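Local coordinates for protein copper-containing nitrite reductase (Thermus scotoductus, PDB 6HBE) that probably catalyses the reduction of nitrite to nitric oxide at copper centres, with electrons supplied by a cytochrome c, at residues G109-C115 with Q130-V136; F204-P209 with A243-W249; V374-V378 with T387-D391. All blocks are in the same frame, centred on the assembly; numbering follows the deposited sequence.

Contact 1 (G109-C115 with Q130-V136). With CU (copper (II) ion), chain N; CU (copper (II) ion), chain M.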
ATOM      1  N   GLY C 109     -27.043  -2.971   9.147  1.00 24.72           N
ATOM      2  CA  GLY C 109     -25.804  -2.272   8.776  1.00 23.17           C
ATOM      3  C   GLY C 109     -25.670  -1.844   7.323  1.00 22.69           C
ATOM      4  O   GLY C 109     -26.665  -1.767   6.596  1.00 22.87           O
ATOM      5  N   VAL C 110     -24.422  -1.596   6.905  1.00 21.07           N
ATOM      6  CA  VAL C 110     -24.079  -1.122   5.557  1.00 20.22           C
ATOM      7  C   VAL C 110     -23.214  -2.198   4.900  1.00 20.96           C
ATOM      8  O   VAL C 110     -22.098  -2.487   5.391  1.00 20.32           O
ATOM      9  CB  VAL C 110     -23.326   0.227   5.624  1.00 21.52           C
ATOM     10  CG1 VAL C 110     -22.892   0.678   4.217  1.00 20.96           C
ATOM     11  CG2 VAL C 110     -24.211   1.302   6.267  1.00 22.65           C
ATOM     12  N   PHE C 111     -23.726  -2.786   3.809  1.00 19.28           N
ATOM     13  CA  PHE C 111     -23.141  -3.965   3.167  1.00 20.97           C
ATOM     14  C   PHE C 111     -22.757  -3.707   1.714  1.00 19.76           C
ATOM     15  O   PHE C 111     -23.486  -3.046   0.968  1.00 20.53           O
ATOM     16  CB  PHE C 111     -24.100  -5.146   3.244  1.00 20.50           C
ATOM     17  CG  PHE C 111     -24.428  -5.549   4.652  1.00 20.88           C
ATOM     18  CD1 PHE C 111     -23.543  -6.355   5.382  1.00 20.98           C
ATOM     19  CD2 PHE C 111     -25.579  -5.094   5.262  1.00 21.10           C
ATOM     20  CE1 PHE C 111     -23.810  -6.699   6.696  1.00 22.79           C
ATOM     21  CE2 PHE C 111     -25.866  -5.427   6.594  1.00 21.69           C
ATOM     22  CZ  PHE C 111     -24.986  -6.230   7.308  1.00 22.87           C
ATOM     23  N   MET C 112     -21.629  -4.274   1.295  1.00 18.59           N
ATOM     24  CA  MET C 112     -21.236  -4.280  -0.126  1.00 18.16           C
ATOM     25  C   MET C 112     -22.004  -5.357  -0.911  1.00 20.85           C
ATOM     26  O   MET C 112     -22.311  -6.437  -0.374  1.00 19.68           O
ATOM     27  CB  MET C 112     -19.727  -4.568  -0.251  1.00 19.67           C
ATOM     28  CG  MET C 112     -19.072  -4.334  -1.630  1.00 19.50           C
ATOM     29  SD  MET C 112     -17.270  -4.532  -1.474  1.00 19.71           S
ATOM     30  CE  MET C 112     -16.702  -4.479  -3.166  1.00 19.27           C
ATOM     31  N   TYR C 113     -22.263  -5.086  -2.195  1.00 20.29           N
ATOM     32  CA  TYR C 113     -22.574  -6.140  -3.170  1.00 21.51           C
ATOM     33  C   TYR C 113     -21.656  -5.922  -4.364  1.00 22.42           C
ATOM     34  O   TYR C 113     -21.167  -4.806  -4.562  1.00 21.00           O
ATOM     35  CB  TYR C 113     -24.094  -6.182  -3.562  1.00 22.40           C
ATOM     36  CG  TYR C 113     -24.589  -5.046  -4.445  1.00 21.46           C
ATOM     37  CD1 TYR C 113     -24.322  -5.048  -5.828  1.00 23.31           C
ATOM     38  CD2 TYR C 113     -25.333  -3.984  -3.924  1.00 22.98           C
ATOM     39  CE1 TYR C 113     -24.774  -4.035  -6.645  1.00 24.14           C
ATOM     40  CE2 TYR C 113     -25.782  -2.952  -4.755  1.00 22.81           C
ATOM     41  CZ  TYR C 113     -25.490  -2.986  -6.110  1.00 23.94           C
ATOM     42  OH  TYR C 113     -25.871  -1.988  -6.984  1.00 24.43           O
ATOM     43  N   HIS C 114     -21.395  -6.978  -5.137  1.00 21.00           N
ATOM     44  CA  HIS C 114     -20.452  -6.908  -6.253  1.00 20.53           C
ATOM     45  C   HIS C 114     -20.606  -8.120  -7.167  1.00 21.19           C
ATOM     46  O   HIS C 114     -21.255  -9.099  -6.806  1.00 20.56           O
ATOM     47  CB  HIS C 114     -18.972  -6.808  -5.737  1.00 22.13           C
ATOM     48  CG  HIS C 114     -18.539  -7.946  -4.855  1.00 21.72           C
ATOM     49  ND1 HIS C 114     -18.026  -9.122  -5.363  1.00 22.62           N
ATOM     50  CD2 HIS C 114     -18.531  -8.089  -3.509  1.00 21.62           C
ATOM     51  CE1 HIS C 114     -17.753  -9.956  -4.378  1.00 22.67           C
ATOM     52  NE2 HIS C 114     -18.001  -9.344  -3.237  1.00 23.69           N
ATOM     53  N   CYS C 115     -20.008  -8.065  -8.341  1.00 20.27           N
ATOM     54  CA  CYS C 115     -20.106  -9.172  -9.274  1.00 22.06           C
ATOM     55  C   CYS C 115     -19.334 -10.381  -8.724  1.00 22.04           C
ATOM     56  O   CYS C 115     -18.285 -10.210  -8.096  1.00 23.53           O
ATOM     57  CB  CYS C 115     -19.533  -8.808 -10.659  1.00 23.11           C
ATOM     58  SG  CYS C 115     -19.932 -10.042 -11.966  1.00 23.85           S
ATOM     59  N   GLN C 130     -17.994  -3.084 -10.994  1.00 22.81           N
ATOM     60  CA  GLN C 130     -19.226  -3.790 -10.641  1.00 23.46           C
ATOM     61  C   GLN C 130     -19.400  -3.948  -9.141  1.00 22.87           C
ATOM     62  O   GLN C 130     -19.093  -5.006  -8.561  1.00 21.80           O
ATOM     63  CB  GLN C 130     -19.319  -5.166 -11.338  1.00 24.55           C
ATOM     64  CG  GLN C 130     -19.978  -5.156 -12.702  1.00 26.83           C
ATOM     65  CD  GLN C 130     -20.034  -6.531 -13.415  1.00 27.58           C
ATOM     66  OE1 GLN C 130     -19.107  -7.398 -13.365  1.00 25.78           O
ATOM     67  NE2 GLN C 130     -21.137  -6.720 -14.130  1.00 28.31           N
ATOM     68  N   PHE C 131     -19.875  -2.880  -8.501  1.00 21.56           N
ATOM     69  CA  PHE C 131     -20.124  -2.888  -7.050  1.00 20.38           C
ATOM     70  C   PHE C 131     -21.184  -1.867  -6.664  1.00 20.39           C
ATOM     71  O   PHE C 131     -21.465  -0.964  -7.454  1.00 20.64           O
ATOM     72  CB  PHE C 131     -18.822  -2.591  -6.259  1.00 20.63           C
ATOM     73  CG  PHE C 131     -18.014  -1.465  -6.831  1.00 19.76           C
ATOM     74  CD1 PHE C 131     -18.410  -0.140  -6.666  1.00 20.73           C
ATOM     75  CD2 PHE C 131     -16.879  -1.726  -7.564  1.00 20.47           C
ATOM     76  CE1 PHE C 131     -17.680   0.900  -7.226  1.00 19.80           C
ATOM     77  CE2 PHE C 131     -16.139  -0.698  -8.116  1.00 21.00           C
ATOM     78  CZ  PHE C 131     -16.547   0.629  -7.948  1.00 20.88           C
ATOM     79  N   GLY C 132     -21.760  -2.034  -5.465  1.00 18.91           N
ATOM     80  CA  GLY C 132     -22.700  -1.082  -4.881  1.00 19.49           C
ATOM     81  C   GLY C 132     -22.978  -1.345  -3.411  1.00 20.09           C
ATOM     82  O   GLY C 132     -22.297  -2.172  -2.785  1.00 20.92           O
ATOM     83  N   MET C 133     -23.960  -0.632  -2.855  1.00 18.91           N
ATOM     84  CA  MET C 133     -24.346  -0.700  -1.435  1.00 20.01           C
ATOM     85  C   MET C 133     -25.776  -1.218  -1.216  1.00 22.02           C
ATOM     86  O   MET C 133     -26.707  -0.811  -1.928  1.00 22.83           O
ATOM     87  CB  MET C 133     -24.232   0.722  -0.814  1.00 21.51           C
ATOM     88  CG  MET C 133     -24.679   0.912   0.648  1.00 21.74           C
ATOM     89  SD  MET C 133     -24.735   2.654   1.215  1.00 22.18           S
ATOM     90  CE  MET C 133     -23.015   3.185   1.047  1.00 23.51           C
ATOM     91  N   ILE C 134     -25.951  -2.046  -0.176  1.00 21.17           N
ATOM     92  CA  ILE C 134     -27.265  -2.371   0.382  1.00 21.89           C
ATOM     93  C   ILE C 134     -27.225  -2.047   1.860  1.00 21.39           C
ATOM     94  O   ILE C 134     -26.303  -2.485   2.574  1.00 20.71           O
ATOM     95  CB  ILE C 134     -27.782  -3.828   0.114  1.00 23.10           C
ATOM     96  CG1 ILE C 134     -29.106  -4.092   0.886  1.00 24.58           C
ATOM     97  CG2 ILE C 134     -26.769  -4.886   0.501  1.00 25.32           C
ATOM     98  CD1 ILE C 134     -29.861  -5.318   0.422  1.00 26.31           C
ATOM     99  N   VAL C 135     -28.191  -1.227   2.288  1.00 21.15           N
ATOM    100  CA  VAL C 135     -28.368  -0.813   3.667  1.00 22.21           C
ATOM    101  C   VAL C 135     -29.548  -1.548   4.303  1.00 23.62           C
ATOM    102  O   VAL C 135     -30.646  -1.611   3.704  1.00 24.12           O
ATOM    103  CB  VAL C 135     -28.661   0.709   3.787  1.00 23.01           C
ATOM    104  CG1 VAL C 135     -28.848   1.125   5.235  1.00 23.30           C
ATOM    105  CG2 VAL C 135     -27.542   1.528   3.144  1.00 25.14           C
ATOM    106  N   VAL C 136     -29.313  -2.049   5.508  1.00 22.69           N
ATOM    107  CA  VAL C 136     -30.320  -2.689   6.373  1.00 23.80           C
ATOM    108  C   VAL C 136     -30.492  -1.842   7.625  1.00 22.33           C
ATOM    109  O   VAL C 136     -29.665  -1.858   8.529  1.00 21.53           O
ATOM    110  CB  VAL C 136     -29.936  -4.152   6.737  1.00 24.42           C
ATOM    111  CG1 VAL C 136     -31.032  -4.821   7.568  1.00 23.49           C
ATOM    112  CG2 VAL C 136     -29.675  -4.972   5.490  1.00 23.99           C
TER
HETATM  113 CU    CU N 502     -19.077  -9.380 -13.815  1.00 24.97          CU
HETATM  114 CU    CU M 501     -17.611  -9.869  -1.337  1.00 23.61          CU
HETATM  115  O   HOH W   1     -18.181 -11.730  -1.405  1.00 28.85           O
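Gly109-His114 and Phe131-Val136 run antiparallel as neighbouring strands of the first cupredoxin domain, with copper ligands where the ladder ends. Reciprocal backbone bonds tie Gly109 to Val136, Phe111 to Ile134 and Tyr113 to Gly132; the bond from Ile134 N to Phe111 O measures 2.9 Å. Beyond them, Cys115 N reaches Gln130 O at 3.2 Å.

Aromatic packing is plainest at Tyr113. Its ring folds across the neighbouring strand, CG sitting between the backbone N and the carbonyl carbon (chi1 72°), and Gly132 CA lies over one face, 3.8 Å from the centroid, in a CH-pi contact. A side chain on Gly132 would run into this ring, whose OH bonds to Pro53 O. Replacing Tyr113 by alanine is likely to uncover the Gly132 backbone and leave Pro53 O without that hydroxyl partner.

Apolar contacts line both faces. Val110 CG1 meets Met133 CG at 4.0 Å, and on the opposite face Phe111 CB touches Ile134 CG2.

Metal bonds finish the strand ends. His114 binds the type 2 copper through NE2, beside His80, a water and His267 of a second subunit; ND1 of its ring donates to Cys115 O. Cys115 and Gln130 share the type 1 copper with His75 and His125: Cys115 SG is 2.1 Å from the metal and Gln130 OE1 2.0 Å.

Contact 2 (F204-P209 with A243-W249)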
ATOM      1  N   PHE C 204     -21.327   5.051   5.169  1.00 19.29           N
ATOM      2  CA  PHE C 204     -20.049   5.029   4.417  1.00 18.65           C
ATOM      3  C   PHE C 204     -19.583   3.603   4.156  1.00 19.46           C
ATOM      4  O   PHE C 204     -19.476   2.820   5.104  1.00 18.22           O
ATOM      5  CB  PHE C 204     -18.968   5.768   5.212  1.00 18.76           C
ATOM      6  CG  PHE C 204     -17.590   5.715   4.568  1.00 18.97           C
ATOM      7  CD1 PHE C 204     -17.400   6.216   3.302  1.00 20.58           C
ATOM      8  CD2 PHE C 204     -16.491   5.226   5.261  1.00 20.04           C
ATOM      9  CE1 PHE C 204     -16.160   6.185   2.696  1.00 21.64           C
ATOM     10  CE2 PHE C 204     -15.226   5.231   4.669  1.00 21.51           C
ATOM     11  CZ  PHE C 204     -15.079   5.685   3.371  1.00 19.53           C
ATOM     12  N   LEU C 205     -19.266   3.282   2.891  1.00 18.23           N
ATOM     13  CA  LEU C 205     -18.694   1.990   2.525  1.00 17.54           C
ATOM     14  C   LEU C 205     -17.456   2.241   1.690  1.00 17.96           C
ATOM     15  O   LEU C 205     -17.526   2.903   0.647  1.00 18.43           O
ATOM     16  CB  LEU C 205     -19.717   1.157   1.723  1.00 18.04           C
ATOM     17  CG  LEU C 205     -19.245  -0.141   1.035  1.00 18.54           C
ATOM     18  CD1 LEU C 205     -18.800  -1.170   2.028  1.00 18.75           C
ATOM     19  CD2 LEU C 205     -20.295  -0.742   0.123  1.00 19.82           C
ATOM     20  N   ASN C 206     -16.322   1.688   2.125  1.00 17.92           N
ATOM     21  CA  ASN C 206     -15.085   1.705   1.291  1.00 17.17           C
ATOM     22  C   ASN C 206     -15.081   0.402   0.511  1.00 18.52           C
ATOM     23  O   ASN C 206     -14.845  -0.659   1.111  1.00 19.16           O
ATOM     24  CB  ASN C 206     -13.781   1.798   2.134  1.00 16.18           C
ATOM     25  CG  ASN C 206     -12.522   1.820   1.281  1.00 17.18           C
ATOM     26  OD1 ASN C 206     -12.574   2.033   0.051  1.00 18.12           O
ATOM     27  ND2 ASN C 206     -11.353   1.567   1.921  1.00 17.87           N
ATOM     28  N   VAL C 207     -15.293   0.451  -0.799  1.00 18.10           N
ATOM     29  CA  VAL C 207     -15.251  -0.796  -1.587  1.00 20.46           C
ATOM     30  C   VAL C 207     -13.801  -1.181  -1.971  1.00 20.78           C
ATOM     31  O   VAL C 207     -13.546  -2.303  -2.371  1.00 19.75           O
ATOM     32  CB  VAL C 207     -16.122  -0.809  -2.866  1.00 22.76           C
ATOM     33  CG1 VAL C 207     -17.569  -0.454  -2.589  1.00 21.36           C
ATOM     34  CG2 VAL C 207     -15.545   0.038  -3.974  1.00 25.85           C
ATOM     35  N   GLY C 208     -12.870  -0.259  -1.845  1.00 19.19           N
ATOM     36  CA  GLY C 208     -11.501  -0.521  -2.270  1.00 20.28           C
ATOM     37  C   GLY C 208     -11.397  -0.495  -3.811  1.00 19.63           C
ATOM     38  O   GLY C 208     -11.822   0.490  -4.425  1.00 20.62           O
ATOM     39  N   PRO C 209     -10.879  -1.554  -4.453  1.00 19.99           N
ATOM     40  CA  PRO C 209     -10.657  -2.861  -3.851  1.00 20.36           C
ATOM     41  C   PRO C 209      -9.322  -3.119  -3.146  1.00 20.53           C
ATOM     42  O   PRO C 209      -9.181  -4.211  -2.518  1.00 21.20           O
ATOM     43  CB  PRO C 209     -10.798  -3.826  -5.062  1.00 21.24           C
ATOM     44  CG  PRO C 209     -11.456  -3.038  -6.103  1.00 22.23           C
ATOM     45  CD  PRO C 209     -10.851  -1.678  -5.924  1.00 21.09           C
ATOM     46  N   ALA C 243     -11.344   2.378   7.626  1.00 17.60           N
ATOM     47  CA  ALA C 243     -12.059   1.360   6.819  1.00 17.62           C
ATOM     48  C   ALA C 243     -11.171   0.734   5.762  1.00 17.98           C
ATOM     49  O   ALA C 243     -10.760   1.416   4.792  1.00 16.63           O
ATOM     50  CB  ALA C 243     -13.301   1.980   6.185  1.00 17.88           C
ATOM     51  N   GLY C 244     -10.885  -0.564   5.913  1.00 18.98           N
ATOM     52  CA  GLY C 244     -10.292  -1.312   4.826  1.00 18.81           C
ATOM     53  C   GLY C 244     -11.284  -1.636   3.734  1.00 19.29           C
ATOM     54  O   GLY C 244     -12.464  -1.275   3.845  1.00 18.81           O
ATOM     55  N   PRO C 245     -10.819  -2.280   2.636  1.00 18.32           N
ATOM     56  CA  PRO C 245     -11.768  -2.694   1.582  1.00 19.08           C
ATOM     57  C   PRO C 245     -12.923  -3.580   2.079  1.00 18.85           C
ATOM     58  O   PRO C 245     -12.666  -4.624   2.659  1.00 17.89           O
ATOM     59  CB  PRO C 245     -10.873  -3.410   0.566  1.00 19.04           C
ATOM     60  CG  PRO C 245      -9.552  -2.713   0.725  1.00 18.97           C
ATOM     61  CD  PRO C 245      -9.423  -2.467   2.208  1.00 18.91           C
ATOM     62  N   SER C 246     -14.158  -3.145   1.771  1.00 18.06           N
ATOM     63  CA  SER C 246     -15.464  -3.715   2.227  1.00 18.97           C
ATOM     64  C   SER C 246     -15.839  -3.476   3.680  1.00 20.43           C
ATOM     65  O   SER C 246     -16.878  -4.010   4.144  1.00 21.54           O
ATOM     66  CB  SER C 246     -15.648  -5.212   1.846  1.00 20.00           C
ATOM     67  OG  SER C 246     -16.992  -5.627   2.096  1.00 19.50           O
ATOM     68  N   ASP C 247     -15.043  -2.686   4.418  1.00 19.51           N
ATOM     69  CA  ASP C 247     -15.459  -2.159   5.718  1.00 20.35           C
ATOM     70  C   ASP C 247     -16.442  -0.994   5.532  1.00 18.97           C
ATOM     71  O   ASP C 247     -16.393  -0.258   4.548  1.00 18.12           O
ATOM     72  CB  ASP C 247     -14.271  -1.609   6.547  1.00 19.86           C
ATOM     73  CG  ASP C 247     -13.445  -2.691   7.271  1.00 23.77           C
ATOM     74  OD1 ASP C 247     -14.015  -3.721   7.758  1.00 25.39           O
ATOM     75  OD2 ASP C 247     -12.206  -2.418   7.440  1.00 24.18           O
ATOM     76  N   SER C 248     -17.303  -0.812   6.511  1.00 18.19           N
ATOM     77  CA  SER C 248     -18.327   0.252   6.484  1.00 19.00           C
ATOM     78  C   SER C 248     -18.550   0.835   7.872  1.00 19.32           C
ATOM     79  O   SER C 248     -18.156   0.219   8.869  1.00 19.50           O
ATOM     80  CB  SER C 248     -19.668  -0.296   5.977  1.00 19.05           C
ATOM     81  OG  SER C 248     -20.250  -1.214   6.951  1.00 21.00           O
ATOM     82  N   TRP C 249     -19.165   2.024   7.900  1.00 19.56           N
ATOM     83  CA  TRP C 249     -19.551   2.727   9.113  1.00 19.40           C
ATOM     84  C   TRP C 249     -20.895   3.426   8.934  1.00 19.51           C
ATOM     85  O   TRP C 249     -21.201   3.864   7.830  1.00 20.36           O
ATOM     86  CB  TRP C 249     -18.511   3.813   9.483  1.00 19.97           C
ATOM     87  CG  TRP C 249     -17.160   3.311   9.919  1.00 19.75           C
ATOM     88  CD1 TRP C 249     -16.057   3.085   9.100  1.00 20.08           C
ATOM     89  CD2 TRP C 249     -16.745   2.992  11.246  1.00 19.63           C
ATOM     90  NE1 TRP C 249     -15.007   2.641   9.850  1.00 19.67           N
ATOM     91  CE2 TRP C 249     -15.386   2.575  11.171  1.00 20.98           C
ATOM     92  CE3 TRP C 249     -17.368   3.043  12.506  1.00 21.12           C
ATOM     93  CZ2 TRP C 249     -14.635   2.221  12.312  1.00 21.59           C
ATOM     94  CZ3 TRP C 249     -16.622   2.658  13.652  1.00 20.94           C
ATOM     95  CH2 TRP C 249     -15.278   2.233  13.535  1.00 22.25           C
TER
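Phe204 and Trp249 pair in the second cupredoxin domain, as a hydrogen-bonded pair in the antiparallel pairing of strands 199-208 and 248-254. Their rings meet edge by edge rather than stacking: Phe204 CD2 comes 4.4 Å from Trp249 CD1, each near the plane of the other ring. Phe204 swings its ring away from its own N (chi1 176°), which brings CE2 to 4.1 Å from Ala243 CB. The indole NE1 of Trp249 turns to Leu242 O.

Leu205 points to the other face, where CD1 rests 3.6 Å from Asp247 O and also near Ser248 CB.

Asn206 makes the busiest crossing. Its side chain extends away from the backbone N (chi1 -180°) and lays the amide beside the Ala243-Gly244 chain, where ND2 donates to Ala243 O at 2.9 Å. The acceptor is nearly in the amide plane, although the nitrogen stands above the carbonyl plane of Ala243. ND2 also serves Leu211 O, while OD1 accepts from Gly208 N and closes an Asx turn. The Asn206 backbone is gripped too, its N bonding to Asp247 O and its O receiving Ser246 N at 2.7 Å.

Those last bonds grasp a type II turn, Gly244 to Asp247, which carries Ser246 towards the copper ligand His80. Asp247 OD2 braces the turn through Gly244 N, and OD1 goes to Tyr227 and to Thr240 of a second subunit. At the far end Pro245 packs its ring on the chain after a cis peptide bond, Pro245 CG lying 3.6 Å from Pro209 O.

Contact 3 (V374-V378 with T387-D391). With CU (copper (II) ion), chain L.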
ATOM      1  N   VAL C 374       4.125 -14.353 -20.860  1.00 26.20           N
ATOM      2  CA  VAL C 374       4.127 -15.091 -19.571  1.00 24.85           C
ATOM      3  C   VAL C 374       2.837 -14.788 -18.821  1.00 23.40           C
ATOM      4  O   VAL C 374       2.422 -13.639 -18.767  1.00 24.05           O
ATOM      5  CB  VAL C 374       5.393 -14.758 -18.709  1.00 25.90           C
ATOM      6  CG1 VAL C 374       5.494 -13.268 -18.369  1.00 27.78           C
ATOM      7  CG2 VAL C 374       5.408 -15.579 -17.423  1.00 27.04           C
ATOM      8  N   ASN C 375       2.191 -15.807 -18.257  1.00 24.05           N
ATOM      9  CA  ASN C 375       0.978 -15.592 -17.495  1.00 23.95           C
ATOM     10  C   ASN C 375       1.309 -15.362 -16.016  1.00 23.28           C
ATOM     11  O   ASN C 375       1.691 -16.295 -15.316  1.00 24.77           O
ATOM     12  CB  ASN C 375      -0.037 -16.737 -17.655  1.00 23.52           C
ATOM     13  CG  ASN C 375      -1.416 -16.380 -17.099  1.00 23.68           C
ATOM     14  OD1 ASN C 375      -1.632 -15.272 -16.579  1.00 23.02           O
ATOM     15  ND2 ASN C 375      -2.346 -17.307 -17.181  1.00 24.90           N
ATOM     16  N   GLU C 376       1.132 -14.122 -15.564  1.00 21.92           N
ATOM     17  CA  GLU C 376       1.340 -13.762 -14.146  1.00 21.92           C
ATOM     18  C   GLU C 376       0.063 -13.932 -13.301  1.00 22.49           C
ATOM     19  O   GLU C 376       0.151 -13.963 -12.067  1.00 22.22           O
ATOM     20  CB  GLU C 376       1.888 -12.331 -14.005  1.00 23.89           C
ATOM     21  CG  GLU C 376       3.357 -12.137 -14.365  1.00 24.41           C
ATOM     22  CD  GLU C 376       4.357 -12.996 -13.549  1.00 27.10           C
ATOM     23  OE1 GLU C 376       4.050 -13.550 -12.453  1.00 27.98           O
ATOM     24  OE2 GLU C 376       5.516 -13.132 -14.000  1.00 28.29           O
ATOM     25  N   ASP C 377      -1.113 -14.085 -13.917  1.00 21.80           N
ATOM     26  CA  ASP C 377      -2.305 -14.393 -13.109  1.00 22.03           C
ATOM     27  C   ASP C 377      -2.095 -15.773 -12.489  1.00 23.45           C
ATOM     28  O   ASP C 377      -1.459 -16.646 -13.101  1.00 24.06           O
ATOM     29  CB  ASP C 377      -3.617 -14.304 -13.915  1.00 21.63           C
ATOM     30  CG  ASP C 377      -4.187 -12.869 -14.005  1.00 23.23           C
ATOM     31  OD1 ASP C 377      -3.939 -12.026 -13.096  1.00 22.17           O
ATOM     32  OD2 ASP C 377      -4.901 -12.572 -14.996  1.00 22.65           O
ATOM     33  N   VAL C 378      -2.589 -15.944 -11.256  1.00 23.34           N
ATOM     34  CA  VAL C 378      -2.251 -17.073 -10.391  1.00 23.79           C
ATOM     35  C   VAL C 378      -3.336 -18.164 -10.363  1.00 24.37           C
ATOM     36  O   VAL C 378      -2.984 -19.346 -10.342  1.00 24.34           O
ATOM     37  CB  VAL C 378      -1.927 -16.581  -8.942  1.00 23.19           C
ATOM     38  CG1 VAL C 378      -1.297 -17.694  -8.099  1.00 23.92           C
ATOM     39  CG2 VAL C 378      -0.959 -15.420  -9.009  1.00 23.64           C
ATOM     40  N   THR C 387     -11.785 -18.265 -14.659  1.00 24.45           N
ATOM     41  CA  THR C 387     -10.367 -18.649 -14.721  1.00 25.39           C
ATOM     42  C   THR C 387      -9.470 -17.472 -15.037  1.00 23.02           C
ATOM     43  O   THR C 387      -9.888 -16.468 -15.648  1.00 26.21           O
ATOM     44  CB  THR C 387     -10.080 -19.795 -15.762  1.00 25.45           C
ATOM     45  OG1 THR C 387      -8.833 -20.423 -15.466  1.00 26.23           O
ATOM     46  CG2 THR C 387     -10.051 -19.309 -17.187  1.00 25.62           C
ATOM     47  N   GLY C 388      -8.237 -17.592 -14.568  1.00 22.96           N
ATOM     48  CA  GLY C 388      -7.150 -16.680 -14.921  1.00 22.09           C
ATOM     49  C   GLY C 388      -6.127 -17.260 -15.890  1.00 23.71           C
ATOM     50  O   GLY C 388      -5.047 -16.672 -16.059  1.00 21.71           O
ATOM     51  N   ARG C 389      -6.440 -18.411 -16.518  1.00 24.09           N
ATOM     52  CA  ARG C 389      -5.761 -18.827 -17.737  1.00 25.91           C
ATOM     53  C   ARG C 389      -6.035 -17.846 -18.861  1.00 24.79           C
ATOM     54  O   ARG C 389      -7.111 -17.260 -18.925  1.00 25.04           O
ATOM     55  CB  ARG C 389      -6.213 -20.229 -18.188  1.00 27.62           C
ATOM     56  CG  ARG C 389      -5.614 -21.380 -17.410  1.00 32.86           C
ATOM     57  CD  ARG C 389      -5.924 -22.759 -18.038  1.00 35.82           C
ATOM     58  NE  ARG C 389      -7.327 -22.855 -18.451  1.00 41.41           N
ATOM     59  CZ  ARG C 389      -8.380 -23.169 -17.679  1.00 43.03           C
ATOM     60  NH1 ARG C 389      -8.251 -23.495 -16.396  1.00 43.94           N
ATOM     61  NH2 ARG C 389      -9.604 -23.185 -18.218  1.00 48.99           N
ATOM     62  N   HIS C 390      -5.053 -17.668 -19.733  1.00 22.59           N
ATOM     63  CA  HIS C 390      -5.135 -16.762 -20.879  1.00 24.83           C
ATOM     64  C   HIS C 390      -4.420 -17.332 -22.092  1.00 26.70           C
ATOM     65  O   HIS C 390      -3.477 -18.140 -21.955  1.00 26.56           O
ATOM     66  CB  HIS C 390      -4.471 -15.405 -20.594  1.00 25.34           C
ATOM     67  CG  HIS C 390      -5.029 -14.713 -19.404  1.00 24.73           C
ATOM     68  ND1 HIS C 390      -6.319 -14.237 -19.375  1.00 26.50           N
ATOM     69  CD2 HIS C 390      -4.499 -14.463 -18.184  1.00 25.69           C
ATOM     70  CE1 HIS C 390      -6.556 -13.699 -18.189  1.00 25.59           C
ATOM     71  NE2 HIS C 390      -5.468 -13.818 -17.448  1.00 24.46           N
ATOM     72  N   ASP C 391      -4.839 -16.848 -23.268  1.00 28.76           N
ATOM     73  CA  ASP C 391      -4.079 -17.009 -24.503  1.00 28.79           C
ATOM     74  C   ASP C 391      -3.989 -15.659 -25.186  1.00 30.35           C
ATOM     75  O   ASP C 391      -4.502 -14.634 -24.670  1.00 27.77           O
ATOM     76  CB  ASP C 391      -4.685 -18.131 -25.404  1.00 29.82           C
ATOM     77  CG  ASP C 391      -6.104 -17.812 -25.947  1.00 32.85           C
ATOM     78  OD1 ASP C 391      -6.532 -16.636 -26.004  1.00 30.12           O
ATOM     79  OD2 ASP C 391      -6.799 -18.770 -26.378  1.00 33.42           O
TER
HETATM   80 CU    CU L 500      -7.864 -14.266 -20.723  1.00 26.91          CU
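His390, a ligand of the type 1 copper in the C-terminal cupredoxin domain, meets its second-shell partner Asp377. The imidazole spans the gap between metal and protein: ND1 binds the copper at 2.0 Å, and NE2, across the ring, donates to Asp377 OD2 at 2.8 Å. That bond is fairly straight, 165° at the hydrogen, and the carboxylate oxygen lies close to the ring plane, accepting on its anti lone pair. The carboxylate itself is turned 46° from the ring. Asp377 is fixed in turn by backbone donors, Asn356 N to OD2 and Gly355 N to OD1, so the group that positions the ligand has its own second shell. The negative charge of Asp377 probably polarises the NE2-H bond and makes ND1 somewhat more electron-rich towards the copper.

Asn375 works beside it. Its CG is anti to the backbone N (chi1 -168°), which carries the amide across to the other loop; there ND2 donates to Gly388 O at 3.0 Å along a nearly straight line. Gly388 O lies in the amide plane of Asn375, and ND2 lies in the carbonyl plane of Gly388, on a lone pair of the oxygen. ND2 also bonds to Leu408 O. The amide oxygen looks back, accepting from Asp377 N at 3.0 Å to make an Asx turn, and it comes to the edge of the imidazole, 3.4 Å from His390 CD2. One asparagine thus ties the backbone bearing Asp377 to the loop bearing His390.

In the loop carrying His390, Thr387 OG1 accepts from Arg389 N in an ST turn. Cys428, His431 and Met434 complete the copper site, a His-Cys-His-Met ligand set as in plastocyanin and azurin.

Contacts 1 and 2 pack against each other, their centres 10 Å apart: Ser248 OG probably hydrogen-bonds to Val110 O at 2.7 Å, and Met112 packs on Leu205 and Val207, joining the first two cupredoxin domains. Contact 1 links two coppers 12.6 Å apart through the adjacent His114 and Cys115, the usual electron path from type 1 to type 2 copper in this family, while contact 2 brings the Ser246 side chain to about 5 Å from the type 2 copper. Contact 3 stands apart, its nearest atoms about 12 Å from contact 1; its copper is 14.1 Å from the type 1 copper of contact 1, a separation consistent with electron transfer between them.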